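Local coordinates for protein phosphatidylglycerophosphatase B (Bacillus subtilis, PDB 6FMX) that removes a phosphate from phosphatidylglycerophosphate to give phosphatidylglycerol, and also dephosphorylates undecaprenyl pyrophosphate in making the lipid carrier undecaprenyl phosphate, at residues F30-A34 and S135-G139; D46-S50 and H190-D194; L71-L77 and N143-Y148. All coordinates share one frame; numbering follows the deposited sequence.

Contact 1 of 3, residues F30-A34 and S135-G139; sequences FLILA and SFPSG. With WO4 (tungstate(VI)ion), chain G; OLC ((2R)-2,3-dihydroxypropyl (9Z)-octadec-9-enoate), chain D; OLC ((2R)-2,3-dihydroxypropyl (9Z)-octadec-9-enoate), chain C.
Phe30 and Phe136 carry the apolar part of this contact, where transmembrane helix 21-36 backs the loop that leads into phosphatase motif II. Their ring planes are nearly parallel, 21° apart, but slid past one another so that they barely overlap, with centroids 5.5 Å apart. The closest approach is therefore local, from Phe30 CE1 to Phe136 CE1 at 3.5 Å. In Phe30 CG stands anti to the backbone N (chi1 173°), which lets ring atoms CE1 and CZ come up to Phe136. The same CE1 of Phe30 lies 4.2 Å from CG of Pro137, a residue preceded by a cis peptide bond. Phe136 CZ also rests 4.0 Å from CA of Ala34, with the CB of Leu33 close by.

A second apolar set faces the lipid. Ile32 CD1 touches two monooleins, 3.5 Å from C13 of the chain C molecule and 3.7 Å from C17 of the chain D molecule; CG2 lies against the former and CG1 against the latter. With an alanine here, both acyl chains would probably lose the branched surface they share, opening a gap between lipid and helix.

The polar interactions belong to the far end of the loop. Ser138 OG donates to tungstate O4 at 2.8 Å, and Gly139 N sends a nearly straight bond (173°) to tungstate O2 at 2.9 Å. Lys115, Arg122, Arg184 and the backbone N of His140 also bond the anion, as expected of a pocket made for phosphate, and His190 lines it. Ser138 is also the N-cap of helix 139-158. The chemistry thus changes from lipid through an aromatic layer to an anion site: the face that segment 135-139 turns to helix 21-36 is apolar, Asn111 and Asp194 give the loop polar holds, and Ser138 OG and Gly139 N serve the anion.

Contact 2 of 3, residues D46-S50 and H190-D194; sequences DEAIS and HFVTD. With WO4 (tungstate(VI)ion), chain G.
Asp46 reaches from helix 40-54 to the start of helix 192-215, and each of its side-chain atoms has a task. CB lies 3.6 Å from CD1 of Phe191, whose side chain crosses that of Asp46 at about a right angle. Next along, CG packs against Phe191 CB. OD1 accepts from the backbone N of Thr193 at 3.3 Å, met on its syn side and 20° out of the carboxylate plane. A water 2.9 Å from Asp46 OD1 also donates to Asp46 O and accepts from Val192 N, so carboxylate and water together serve two amides of the first helical turn. OD2 takes a very short bond, 2.5 Å, from Thr193 OG1, and forms a salt bridge with Arg120. The hydroxyl can reach it because OG1 sits between the backbone N and the carbonyl carbon (chi1 50°). The helix N-terminus and Arg120 would probably favour the ionised carboxylate.

Segment 190-194 ends phosphatase motif III, in which Asp194 is inferred to stabilise His190, the probable nucleophile. Asp194 OD2 accepts from Phe191 N at 2.9 Å, while His190 NE2 approaches the tungstate so closely that the detailed geometry is doubtful. Outside, Ile49 CG2 touches Val192 CG2 at 3.6 Å. Helix 40-54, on the extracellular side, thus lies against the N-terminal end of helix 192-215, while helix 166-186 touches Val192 through Val185.

Contact 3 of 3, residues L71-L77 and N143-Y148; sequences LGASSFL and NAACVY. With OLC ((2R)-2,3-dihydroxypropyl (9Z)-octadec-9-enoate), chain B; OLC ((2R)-2,3-dihydroxypropyl (9Z)-octadec-9-enoate), chain F.
With CG anti to the carbonyl carbon in both Tyr148 (chi1 -74°) and Asn143 (chi1 -68°), helix 139-158 of the PAP2 helical bundle brings a hydroxyl and an amide up to the turn between helices 59-70 and 74-92. Tyr148 OH donates to Leu71 O at 2.7 Å, meeting the carbonyl at a C=O...O angle of 122°; that oxygen lies near the plane of the tyrosine ring, at its edge. The next carbonyl, Gly72 O, accepts from Asn143 ND2 at 3.1 Å and lies close to the amide plane. The two hydrogen bonds thus answer two turn carbonyls within a transmembrane bundle. Asn143 OD1 accepts from Arg108, so both ends of the amide are engaged and its rotation is fixed.

Apolar contacts accompany these bonds. Leu77 splits its methyls, CD1 lying 3.4 Å from Asn143 CB and CD2 3.9 Å from Val147 CG1. The same CD2 also approaches Tyr148 CZ, the two side chains crossing at about a right angle. Phe76 borders a monoolein, and its CE2 lies 3.3 Å from Tyr148 OH, which meets the ring at its edge, near its plane.

How the contacts relate
Contact 3 lies nearest the centre of the chain and contact 2 farthest from it, with contact 1 between; yet contact 1 is the fully buried one, and the other two are partly buried. Contacts 1 and 2 both touch the tungstate and each other: Ser138 N with Asp194 O joins motifs II and III, and Ser135 OG also bonds Asp194 OD2. Contact 3 touches neither, but helix 139-158, which begins in contact 1, carries its second segment. Chemistry follows place: aromatic and aliphatic packing joins the segments of contact 1, with lipid on another flank of helix 21-36; a carboxylate with water joins those of contact 2 on the extracellular side; neutral bonds to turn carbonyls, with leucine packing, hold contact 3.

Contact 1 of 3, residues F30-A34 and S135-G139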
loop_
_atom_site.group_PDB
_atom_site.type_symbol
_atom_site.label_atom_id
_atom_site.label_comp_id
_atom_site.label_asym_id
_atom_site.label_seq_id
_atom_site.Cartn_x
_atom_site.Cartn_y
_atom_site.Cartn_z
ATOM N N PHE A 30 1.650 -13.809 2.031
ATOM C CA PHE A 30 2.598 -13.068 2.856
ATOM C C PHE A 30 3.474 -14.009 3.673
ATOM O O PHE A 30 4.685 -13.787 3.796
ATOM C CB PHE A 30 1.876 -12.089 3.778
ATOM C CG PHE A 30 2.787 -11.429 4.767
ATOM C CD1 PHE A 30 3.547 -10.331 4.400
ATOM C CD2 PHE A 30 2.887 -11.900 6.063
ATOM C CE1 PHE A 30 4.396 -9.726 5.306
ATOM C CE2 PHE A 30 3.734 -11.290 6.974
ATOM C CZ PHE A 30 4.490 -10.205 6.593
ATOM N N LEU A 31 2.875 -15.051 4.264
ATOM C CA LEU A 31 3.654 -16.003 5.052
ATOM C C LEU A 31 4.723 -16.668 4.203
ATOM O O LEU A 31 5.869 -16.831 4.640
ATOM C CB LEU A 31 2.743 -17.071 5.666
ATOM C CG LEU A 31 1.667 -16.654 6.666
ATOM C CD1 LEU A 31 0.874 -17.879 7.165
ATOM C CD2 LEU A 31 2.307 -15.918 7.825
ATOM N N ILE A 32 4.359 -17.068 2.988
ATOM C CA ILE A 32 5.311 -17.726 2.108
ATOM C C ILE A 32 6.445 -16.773 1.752
ATOM O O ILE A 32 7.620 -17.158 1.748
ATOM C CB ILE A 32 4.577 -18.269 0.871
ATOM C CG1 ILE A 32 3.821 -19.539 1.268
ATOM C CG2 ILE A 32 5.546 -18.556 -0.253
ATOM C CD1 ILE A 32 2.834 -20.002 0.242
ATOM N N LEU A 33 6.113 -15.504 1.494
ATOM C CA LEU A 33 7.148 -14.504 1.231
ATOM C C LEU A 33 8.022 -14.260 2.457
ATOM O O LEU A 33 9.250 -14.141 2.335
ATOM C CB LEU A 33 6.510 -13.192 0.776
ATOM C CG LEU A 33 6.553 -12.864 -0.706
ATOM C CD1 LEU A 33 6.051 -11.448 -0.915
ATOM C CD2 LEU A 33 7.978 -13.009 -1.209
ATOM N N ALA A 34 7.407 -14.140 3.637
ATOM C CA ALA A 34 8.168 -13.920 4.861
ATOM C C ALA A 34 9.150 -15.050 5.140
ATOM O O ALA A 34 10.181 -14.818 5.784
ATOM C CB ALA A 34 7.220 -13.740 6.047
ATOM N N SER A 135 13.363 -3.236 6.464
ATOM C CA SER A 135 12.956 -3.215 5.062
ATOM C C SER A 135 11.634 -3.930 4.793
ATOM O O SER A 135 10.904 -3.537 3.878
ATOM C CB SER A 135 14.052 -3.843 4.199
ATOM O OG SER A 135 13.986 -3.361 2.878
ATOM N N PHE A 136 11.301 -4.976 5.553
ATOM C CA PHE A 136 10.196 -5.869 5.203
ATOM C C PHE A 136 9.114 -5.862 6.284
ATOM O O PHE A 136 9.422 -6.118 7.456
ATOM C CB PHE A 136 10.714 -7.319 5.004
ATOM C CG PHE A 136 9.652 -8.296 4.530
ATOM C CD1 PHE A 136 8.853 -8.967 5.441
ATOM C CD2 PHE A 136 9.470 -8.551 3.177
ATOM C CE1 PHE A 136 7.874 -9.861 5.012
ATOM C CE2 PHE A 136 8.497 -9.457 2.739
ATOM C CZ PHE A 136 7.704 -10.109 3.659
ATOM N N PRO A 137 7.838 -5.627 5.932
ATOM C CA PRO A 137 7.311 -5.288 4.600
ATOM C C PRO A 137 7.369 -3.784 4.332
ATOM O O PRO A 137 7.480 -3.022 5.293
ATOM C CB PRO A 137 5.857 -5.773 4.658
ATOM C CG PRO A 137 5.496 -5.723 6.116
ATOM C CD PRO A 137 6.768 -5.891 6.910
ATOM N N SER A 138 7.282 -3.367 3.062
ATOM C CA SER A 138 7.389 -1.949 2.725
ATOM C C SER A 138 6.163 -1.185 3.204
ATOM O O SER A 138 5.033 -1.518 2.841
ATOM C CB SER A 138 7.556 -1.770 1.213
ATOM O OG SER A 138 7.258 -0.433 0.833
ATOM N N GLY A 139 6.387 -0.147 4.009
ATOM C CA GLY A 139 5.267 0.613 4.534
ATOM C C GLY A 139 4.551 1.438 3.476
ATOM O O GLY A 139 3.325 1.534 3.491
HETATM W W WO4 G . 9.082 2.234 3.821
HETATM O O1 WO4 G . 10.989 2.813 3.395
HETATM O O2 WO4 G . 9.062 0.535 4.931
HETATM O O3 WO4 G . 8.212 3.655 4.992
HETATM O O4 WO4 G . 8.151 1.880 2.079
HETATM C C18 OLC D . 1.911 -23.750 1.563
HETATM C C10 OLC D . 6.037 -20.770 6.611
HETATM C C9 OLC D . 6.067 -20.090 7.739
HETATM C C17 OLC D . 0.809 -22.715 1.769
HETATM C C11 OLC D . 5.435 -20.152 5.357
HETATM C C8 OLC D . 5.496 -18.675 7.806
HETATM C C24 OLC D . 17.040 -18.095 9.655
HETATM C C16 OLC D . 0.697 -22.407 3.260
HETATM C C12 OLC D . 4.395 -21.098 4.767
HETATM C C7 OLC D . 6.182 -17.876 8.913
HETATM C C15 OLC D . 2.001 -21.781 3.749
HETATM C C13 OLC D . 3.400 -21.533 5.844
HETATM C C6 OLC D . 7.488 -17.294 8.379
HETATM C C14 OLC D . 1.987 -21.696 5.277
HETATM C C5 OLC D . 8.467 -17.124 9.539
HETATM C C4 OLC D . 9.876 -16.936 8.993
HETATM C C3 OLC D . 10.603 -18.276 8.980
HETATM C C2 OLC D . 12.021 -18.080 8.454
HETATM C C21 OLC D . 14.957 -17.154 10.598
HETATM C C1 OLC D . 12.921 -17.595 9.586
HETATM C C22 OLC D . 16.199 -17.960 10.916
HETATM O O19 OLC D . 12.450 -17.127 10.567
HETATM O O25 OLC D . 18.324 -17.612 9.932
HETATM O O23 OLC D . 16.931 -17.278 11.892
HETATM O O20 OLC D . 14.312 -17.708 9.487
HETATM C C18 OLC C . -2.817 -16.619 -3.995
HETATM C C10 OLC C . 1.897 -18.244 -4.635
HETATM C C9 OLC C . 3.181 -18.079 -4.876
HETATM C C17 OLC C . -2.267 -18.045 -4.055
HETATM C C11 OLC C . 1.312 -18.079 -3.231
HETATM C C8 OLC C . 4.137 -17.697 -3.746
HETATM C C24 OLC C . 14.180 -21.928 -3.920
HETATM C C16 OLC C . -2.863 -18.949 -2.971
HETATM C C12 OLC C . 0.701 -19.418 -2.813
HETATM C C7 OLC C . 5.477 -17.244 -4.330
HETATM C C15 OLC C . -2.450 -18.514 -1.564
HETATM C C13 OLC C . -0.085 -19.353 -1.508
HETATM C C6 OLC C . 6.239 -16.412 -3.296
HETATM C C14 OLC C . -0.974 -18.120 -1.494
HETATM C C5 OLC C . 7.187 -15.454 -4.010
HETATM C C4 OLC C . 8.614 -15.710 -3.539
HETATM C C3 OLC C . 9.191 -16.899 -4.305
HETATM C C2 OLC C . 9.427 -18.038 -3.322
HETATM C C21 OLC C . 12.158 -20.503 -4.052
HETATM C C1 OLC C . 10.304 -19.085 -3.995
HETATM C C22 OLC C . 13.121 -21.189 -3.114
HETATM O O19 OLC C . 10.126 -19.364 -5.134
HETATM O O25 OLC C . 15.249 -22.220 -3.060
HETATM O O23 OLC C . 13.720 -20.185 -2.355
HETATM O O20 OLC C . 11.322 -19.706 -3.267
#

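Contact 2 of 3, residues D46-S50 and H190-D194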
loop_
_atom_site.group_PDB
_atom_site.type_symbol
_atom_site.label_atom_id
_atom_site.label_comp_id
_atom_site.label_asym_id
_atom_site.label_seq_id
_atom_site.Cartn_x
_atom_site.Cartn_y
_atom_site.Cartn_z
ATOM N N ASP A 46 16.449 -10.645 -5.383
ATOM C CA ASP A 46 16.096 -9.315 -4.890
ATOM C C ASP A 46 17.222 -8.319 -5.136
ATOM O O ASP A 46 16.974 -7.176 -5.539
ATOM C CB ASP A 46 15.788 -9.360 -3.393
ATOM C CG ASP A 46 14.309 -9.487 -3.094
ATOM O OD1 ASP A 46 13.480 -8.932 -3.852
ATOM O OD2 ASP A 46 13.984 -10.105 -2.060
ATOM N N GLU A 47 18.461 -8.722 -4.845
ATOM C CA GLU A 47 19.608 -7.864 -5.136
ATOM C C GLU A 47 19.720 -7.572 -6.630
ATOM O O GLU A 47 19.992 -6.434 -7.028
ATOM C CB GLU A 47 20.894 -8.513 -4.622
ATOM C CG GLU A 47 22.167 -7.888 -5.190
ATOM C CD GLU A 47 23.424 -8.267 -4.415
ATOM O OE1 GLU A 47 23.308 -8.884 -3.336
ATOM O OE2 GLU A 47 24.534 -7.945 -4.894
ATOM N N ALA A 48 19.526 -8.589 -7.474
ATOM C CA ALA A 48 19.704 -8.395 -8.911
ATOM C C ALA A 48 18.662 -7.442 -9.480
ATOM O O ALA A 48 18.964 -6.648 -10.383
ATOM C CB ALA A 48 19.652 -9.737 -9.642
ATOM N N ILE A 49 17.427 -7.510 -8.973
ATOM C CA ILE A 49 16.378 -6.628 -9.473
ATOM C C ILE A 49 16.594 -5.213 -8.959
ATOM O O ILE A 49 16.412 -4.234 -9.690
ATOM C CB ILE A 49 14.989 -7.175 -9.083
ATOM C CG1 ILE A 49 14.726 -8.492 -9.811
ATOM C CG2 ILE A 49 13.890 -6.169 -9.405
ATOM C CD1 ILE A 49 13.455 -9.191 -9.380
ATOM N N SER A 50 17.001 -5.087 -7.698
ATOM C CA SER A 50 17.288 -3.780 -7.123
ATOM C C SER A 50 18.358 -3.053 -7.928
ATOM O O SER A 50 18.187 -1.885 -8.303
ATOM C CB SER A 50 17.727 -3.949 -5.669
ATOM O OG SER A 50 17.933 -2.695 -5.049
ATOM N N HIS A 190 13.595 -0.250 -1.042
ATOM C CA HIS A 190 12.952 -1.513 -0.748
ATOM C C HIS A 190 13.349 -2.517 -1.812
ATOM O O HIS A 190 13.628 -2.155 -2.964
ATOM C CB HIS A 190 11.425 -1.390 -0.692
ATOM C CG HIS A 190 10.911 -0.707 0.541
ATOM N ND1 HIS A 190 11.042 -1.248 1.800
ATOM C CD2 HIS A 190 10.233 0.451 0.700
ATOM C CE1 HIS A 190 10.496 -0.438 2.688
ATOM N NE2 HIS A 190 9.978 0.592 2.046
ATOM N N PHE A 191 13.364 -3.781 -1.411
ATOM C CA PHE A 191 13.412 -4.877 -2.357
ATOM C C PHE A 191 12.016 -5.137 -2.908
ATOM O O PHE A 191 11.004 -4.808 -2.284
ATOM C CB PHE A 191 13.919 -6.157 -1.691
ATOM C CG PHE A 191 15.335 -6.077 -1.192
ATOM C CD1 PHE A 191 16.399 -6.090 -2.079
ATOM C CD2 PHE A 191 15.602 -6.033 0.167
ATOM C CE1 PHE A 191 17.707 -6.045 -1.616
ATOM C CE2 PHE A 191 16.912 -5.990 0.633
ATOM C CZ PHE A 191 17.958 -5.999 -0.260
ATOM N N VAL A 192 11.970 -5.772 -4.080
ATOM C CA VAL A 192 10.688 -6.142 -4.670
ATOM C C VAL A 192 9.860 -6.957 -3.682
ATOM O O VAL A 192 8.652 -6.741 -3.535
ATOM C CB VAL A 192 10.913 -6.900 -5.993
ATOM C CG1 VAL A 192 9.711 -7.790 -6.334
ATOM C CG2 VAL A 192 11.168 -5.915 -7.107
ATOM N N THR A 193 10.493 -7.894 -2.973
ATOM C CA THR A 193 9.715 -8.722 -2.054
ATOM C C THR A 193 9.170 -7.920 -0.880
ATOM O O THR A 193 8.096 -8.254 -0.358
ATOM C CB THR A 193 10.550 -9.900 -1.549
ATOM O OG1 THR A 193 11.813 -9.420 -1.071
ATOM C CG2 THR A 193 10.764 -10.909 -2.666
ATOM N N ASP A 194 9.889 -6.883 -0.426
ATOM C CA ASP A 194 9.306 -5.974 0.558
ATOM C C ASP A 194 8.022 -5.356 0.025
ATOM O O ASP A 194 7.049 -5.177 0.769
ATOM C CB ASP A 194 10.266 -4.839 0.931
ATOM C CG ASP A 194 11.602 -5.317 1.430
ATOM O OD1 ASP A 194 11.670 -6.397 2.060
ATOM O OD2 ASP A 194 12.579 -4.563 1.219
HETATM W W WO4 G . 9.082 2.234 3.821
HETATM O O1 WO4 G . 10.989 2.813 3.395
HETATM O O2 WO4 G . 9.062 0.535 4.931
HETATM O O3 WO4 G . 8.212 3.655 4.992
HETATM O O4 WO4 G . 8.151 1.880 2.079
HETATM O O HOH W 1 14.281 -6.573 -5.403
HETATM O O HOH W 2 15.649 -1.296 -4.511
#

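Contact 3 of 3, residues L71-L77 and N143-Y148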
loop_
_atom_site.group_PDB
_atom_site.type_symbol
_atom_site.label_atom_id
_atom_site.label_comp_id
_atom_site.label_asym_id
_atom_site.label_seq_id
_atom_site.Cartn_x
_atom_site.Cartn_y
_atom_site.Cartn_z
ATOM N N LEU A 71 2.887 9.708 -2.666
ATOM C CA LEU A 71 1.508 9.235 -2.596
ATOM C C LEU A 71 1.354 8.054 -1.645
ATOM O O LEU A 71 0.237 7.782 -1.187
ATOM C CB LEU A 71 1.006 8.847 -3.988
ATOM C CG LEU A 71 1.087 9.945 -5.048
ATOM C CD1 LEU A 71 0.943 9.342 -6.435
ATOM C CD2 LEU A 71 0.033 11.015 -4.808
ATOM N N GLY A 72 2.442 7.352 -1.335
ATOM C CA GLY A 72 2.425 6.266 -0.381
ATOM C C GLY A 72 2.873 6.633 1.014
ATOM O O GLY A 72 2.867 5.772 1.902
ATOM N N ALA A 73 3.271 7.885 1.238
ATOM C CA ALA A 73 3.803 8.280 2.536
ATOM C C ALA A 73 2.668 8.470 3.530
ATOM O O ALA A 73 1.644 9.084 3.215
ATOM C CB ALA A 73 4.620 9.565 2.412
ATOM N N SER A 74 2.855 7.945 4.740
ATOM C CA SER A 74 1.819 8.095 5.755
ATOM C C SER A 74 1.605 9.558 6.119
ATOM O O SER A 74 0.504 9.941 6.534
ATOM C CB SER A 74 2.169 7.271 6.992
ATOM O OG SER A 74 2.845 8.063 7.942
ATOM N N SER A 75 2.637 10.392 5.955
ATOM C CA SER A 75 2.458 11.819 6.180
ATOM C C SER A 75 1.558 12.461 5.137
ATOM O O SER A 75 0.981 13.520 5.404
ATOM C CB SER A 75 3.810 12.527 6.203
ATOM O OG SER A 75 4.318 12.664 4.886
ATOM N N PHE A 76 1.433 11.856 3.960
ATOM C CA PHE A 76 0.483 12.323 2.960
ATOM C C PHE A 76 -0.888 11.687 3.135
ATOM O O PHE A 76 -1.907 12.369 2.987
ATOM C CB PHE A 76 1.010 12.012 1.557
ATOM C CG PHE A 76 0.019 12.265 0.454
ATOM C CD1 PHE A 76 -0.239 13.556 0.019
ATOM C CD2 PHE A 76 -0.624 11.212 -0.172
ATOM C CE1 PHE A 76 -1.142 13.790 -1.013
ATOM C CE2 PHE A 76 -1.521 11.435 -1.194
ATOM C CZ PHE A 76 -1.782 12.727 -1.621
ATOM N N LEU A 77 -0.932 10.399 3.476
ATOM C CA LEU A 77 -2.198 9.680 3.487
ATOM C C LEU A 77 -3.062 10.036 4.684
ATOM O O LEU A 77 -4.290 10.026 4.562
ATOM C CB LEU A 77 -1.953 8.177 3.446
ATOM C CG LEU A 77 -1.391 7.713 2.108
ATOM C CD1 LEU A 77 -0.798 6.336 2.252
ATOM C CD2 LEU A 77 -2.428 7.744 1.011
ATOM N N ASN A 143 0.762 0.909 2.849
ATOM C CA ASN A 143 -0.145 2.056 2.917
ATOM C C ASN A 143 -0.958 2.191 1.635
ATOM O O ASN A 143 -2.179 2.397 1.676
ATOM C CB ASN A 143 0.641 3.355 3.135
ATOM C CG ASN A 143 1.306 3.447 4.491
ATOM O OD1 ASN A 143 1.072 2.635 5.379
ATOM N ND2 ASN A 143 2.161 4.460 4.649
ATOM N N ALA A 144 -0.287 2.123 0.478
ATOM C CA ALA A 144 -0.970 2.428 -0.778
ATOM C C ALA A 144 -1.939 1.316 -1.160
ATOM O O ALA A 144 -3.032 1.576 -1.675
ATOM C CB ALA A 144 0.046 2.667 -1.899
ATOM N N ALA A 145 -1.545 0.059 -0.936
ATOM C CA ALA A 145 -2.407 -1.050 -1.316
ATOM C C ALA A 145 -3.628 -1.154 -0.418
ATOM O O ALA A 145 -4.618 -1.773 -0.807
ATOM C CB ALA A 145 -1.625 -2.364 -1.298
ATOM N N CYS A 146 -3.574 -0.581 0.776
ATOM C CA CYS A 146 -4.733 -0.488 1.652
ATOM C C CYS A 146 -5.561 0.758 1.353
ATOM O O CYS A 146 -6.729 0.650 0.982
ATOM C CB CYS A 146 -4.278 -0.486 3.113
ATOM S SG CYS A 146 -5.599 -0.204 4.315
ATOM N N VAL A 147 -4.952 1.941 1.455
ATOM C CA VAL A 147 -5.728 3.177 1.505
ATOM C C VAL A 147 -6.379 3.495 0.162
ATOM O O VAL A 147 -7.538 3.929 0.116
ATOM C CB VAL A 147 -4.839 4.334 1.998
ATOM C CG1 VAL A 147 -5.597 5.651 1.927
ATOM C CG2 VAL A 147 -4.385 4.077 3.420
ATOM N N TYR A 148 -5.660 3.323 -0.955
ATOM C CA TYR A 148 -6.272 3.762 -2.209
ATOM C C TYR A 148 -7.450 2.875 -2.621
ATOM O O TYR A 148 -8.478 3.416 -3.053
ATOM C CB TYR A 148 -5.220 3.882 -3.325
ATOM C CG TYR A 148 -4.358 5.110 -3.130
ATOM C CD1 TYR A 148 -4.889 6.384 -3.297
ATOM C CD2 TYR A 148 -3.048 4.998 -2.718
ATOM C CE1 TYR A 148 -4.116 7.511 -3.087
ATOM C CE2 TYR A 148 -2.267 6.117 -2.501
ATOM C CZ TYR A 148 -2.805 7.365 -2.687
ATOM O OH TYR A 148 -2.022 8.471 -2.471
HETATM C C18 OLC B . -17.597 15.073 -2.087
HETATM C C10 OLC B . -10.288 14.869 -3.574
HETATM C C9 OLC B . -9.036 15.287 -3.565
HETATM C C17 OLC B . -16.647 15.163 -0.892
HETATM C C11 OLC B . -11.096 14.717 -2.283
HETATM C C8 OLC B . -8.330 15.635 -2.257
HETATM C C24 OLC B . 2.822 16.565 4.562
HETATM C C16 OLC B . -15.916 13.838 -0.661
HETATM C C12 OLC B . -11.755 16.047 -1.903
HETATM C C7 OLC B . -6.961 16.249 -2.535
HETATM C C15 OLC B . -14.628 13.798 -1.477
HETATM C C13 OLC B . -13.262 15.869 -1.717
HETATM C C6 OLC B . -6.300 16.574 -1.198
HETATM C C14 OLC B . -13.547 14.666 -0.828
HETATM C C5 OLC B . -4.778 16.510 -1.335
HETATM C C4 OLC B . -4.191 15.713 -0.167
HETATM C C3 OLC B . -3.501 16.643 0.830
HETATM C C2 OLC B . -2.513 15.837 1.670
HETATM C C21 OLC B . 0.514 16.792 3.605
HETATM C C1 OLC B . -1.568 16.760 2.444
HETATM C C22 OLC B . 2.007 16.730 3.284
HETATM O O19 OLC B . -2.008 17.665 3.066
HETATM O O25 OLC B . 3.972 15.803 4.295
HETATM O O23 OLC B . 2.252 15.634 2.450
HETATM O O20 OLC B . -0.184 16.539 2.415
HETATM C C10 OLC F . -10.560 6.658 14.175
HETATM C C9 OLC F . -9.256 6.419 14.070
HETATM C C11 OLC F . -11.420 5.784 15.056
HETATM C C8 OLC F . -8.634 5.275 14.833
HETATM C C24 OLC F . 3.872 7.487 11.017
HETATM C C12 OLC F . -11.992 4.637 14.232
HETATM C C7 OLC F . -7.166 5.583 15.104
HETATM C C6 OLC F . -6.568 6.427 13.985
HETATM C C5 OLC F . -5.135 6.000 13.685
HETATM C C4 OLC F . -4.238 7.213 13.468
HETATM C C3 OLC F . -3.237 6.959 12.347
HETATM C C2 OLC F . -1.940 6.373 12.893
HETATM C C21 OLC F . 1.695 7.233 12.196
HETATM C C1 OLC F . -0.773 6.886 12.083
HETATM C C22 OLC F . 2.484 6.863 10.945
HETATM O O19 OLC F . -0.940 7.736 11.223
HETATM O O25 OLC F . 4.672 6.766 11.961
HETATM O O23 OLC F . 2.605 5.438 10.860
HETATM O O20 OLC F . 0.566 6.371 12.320
#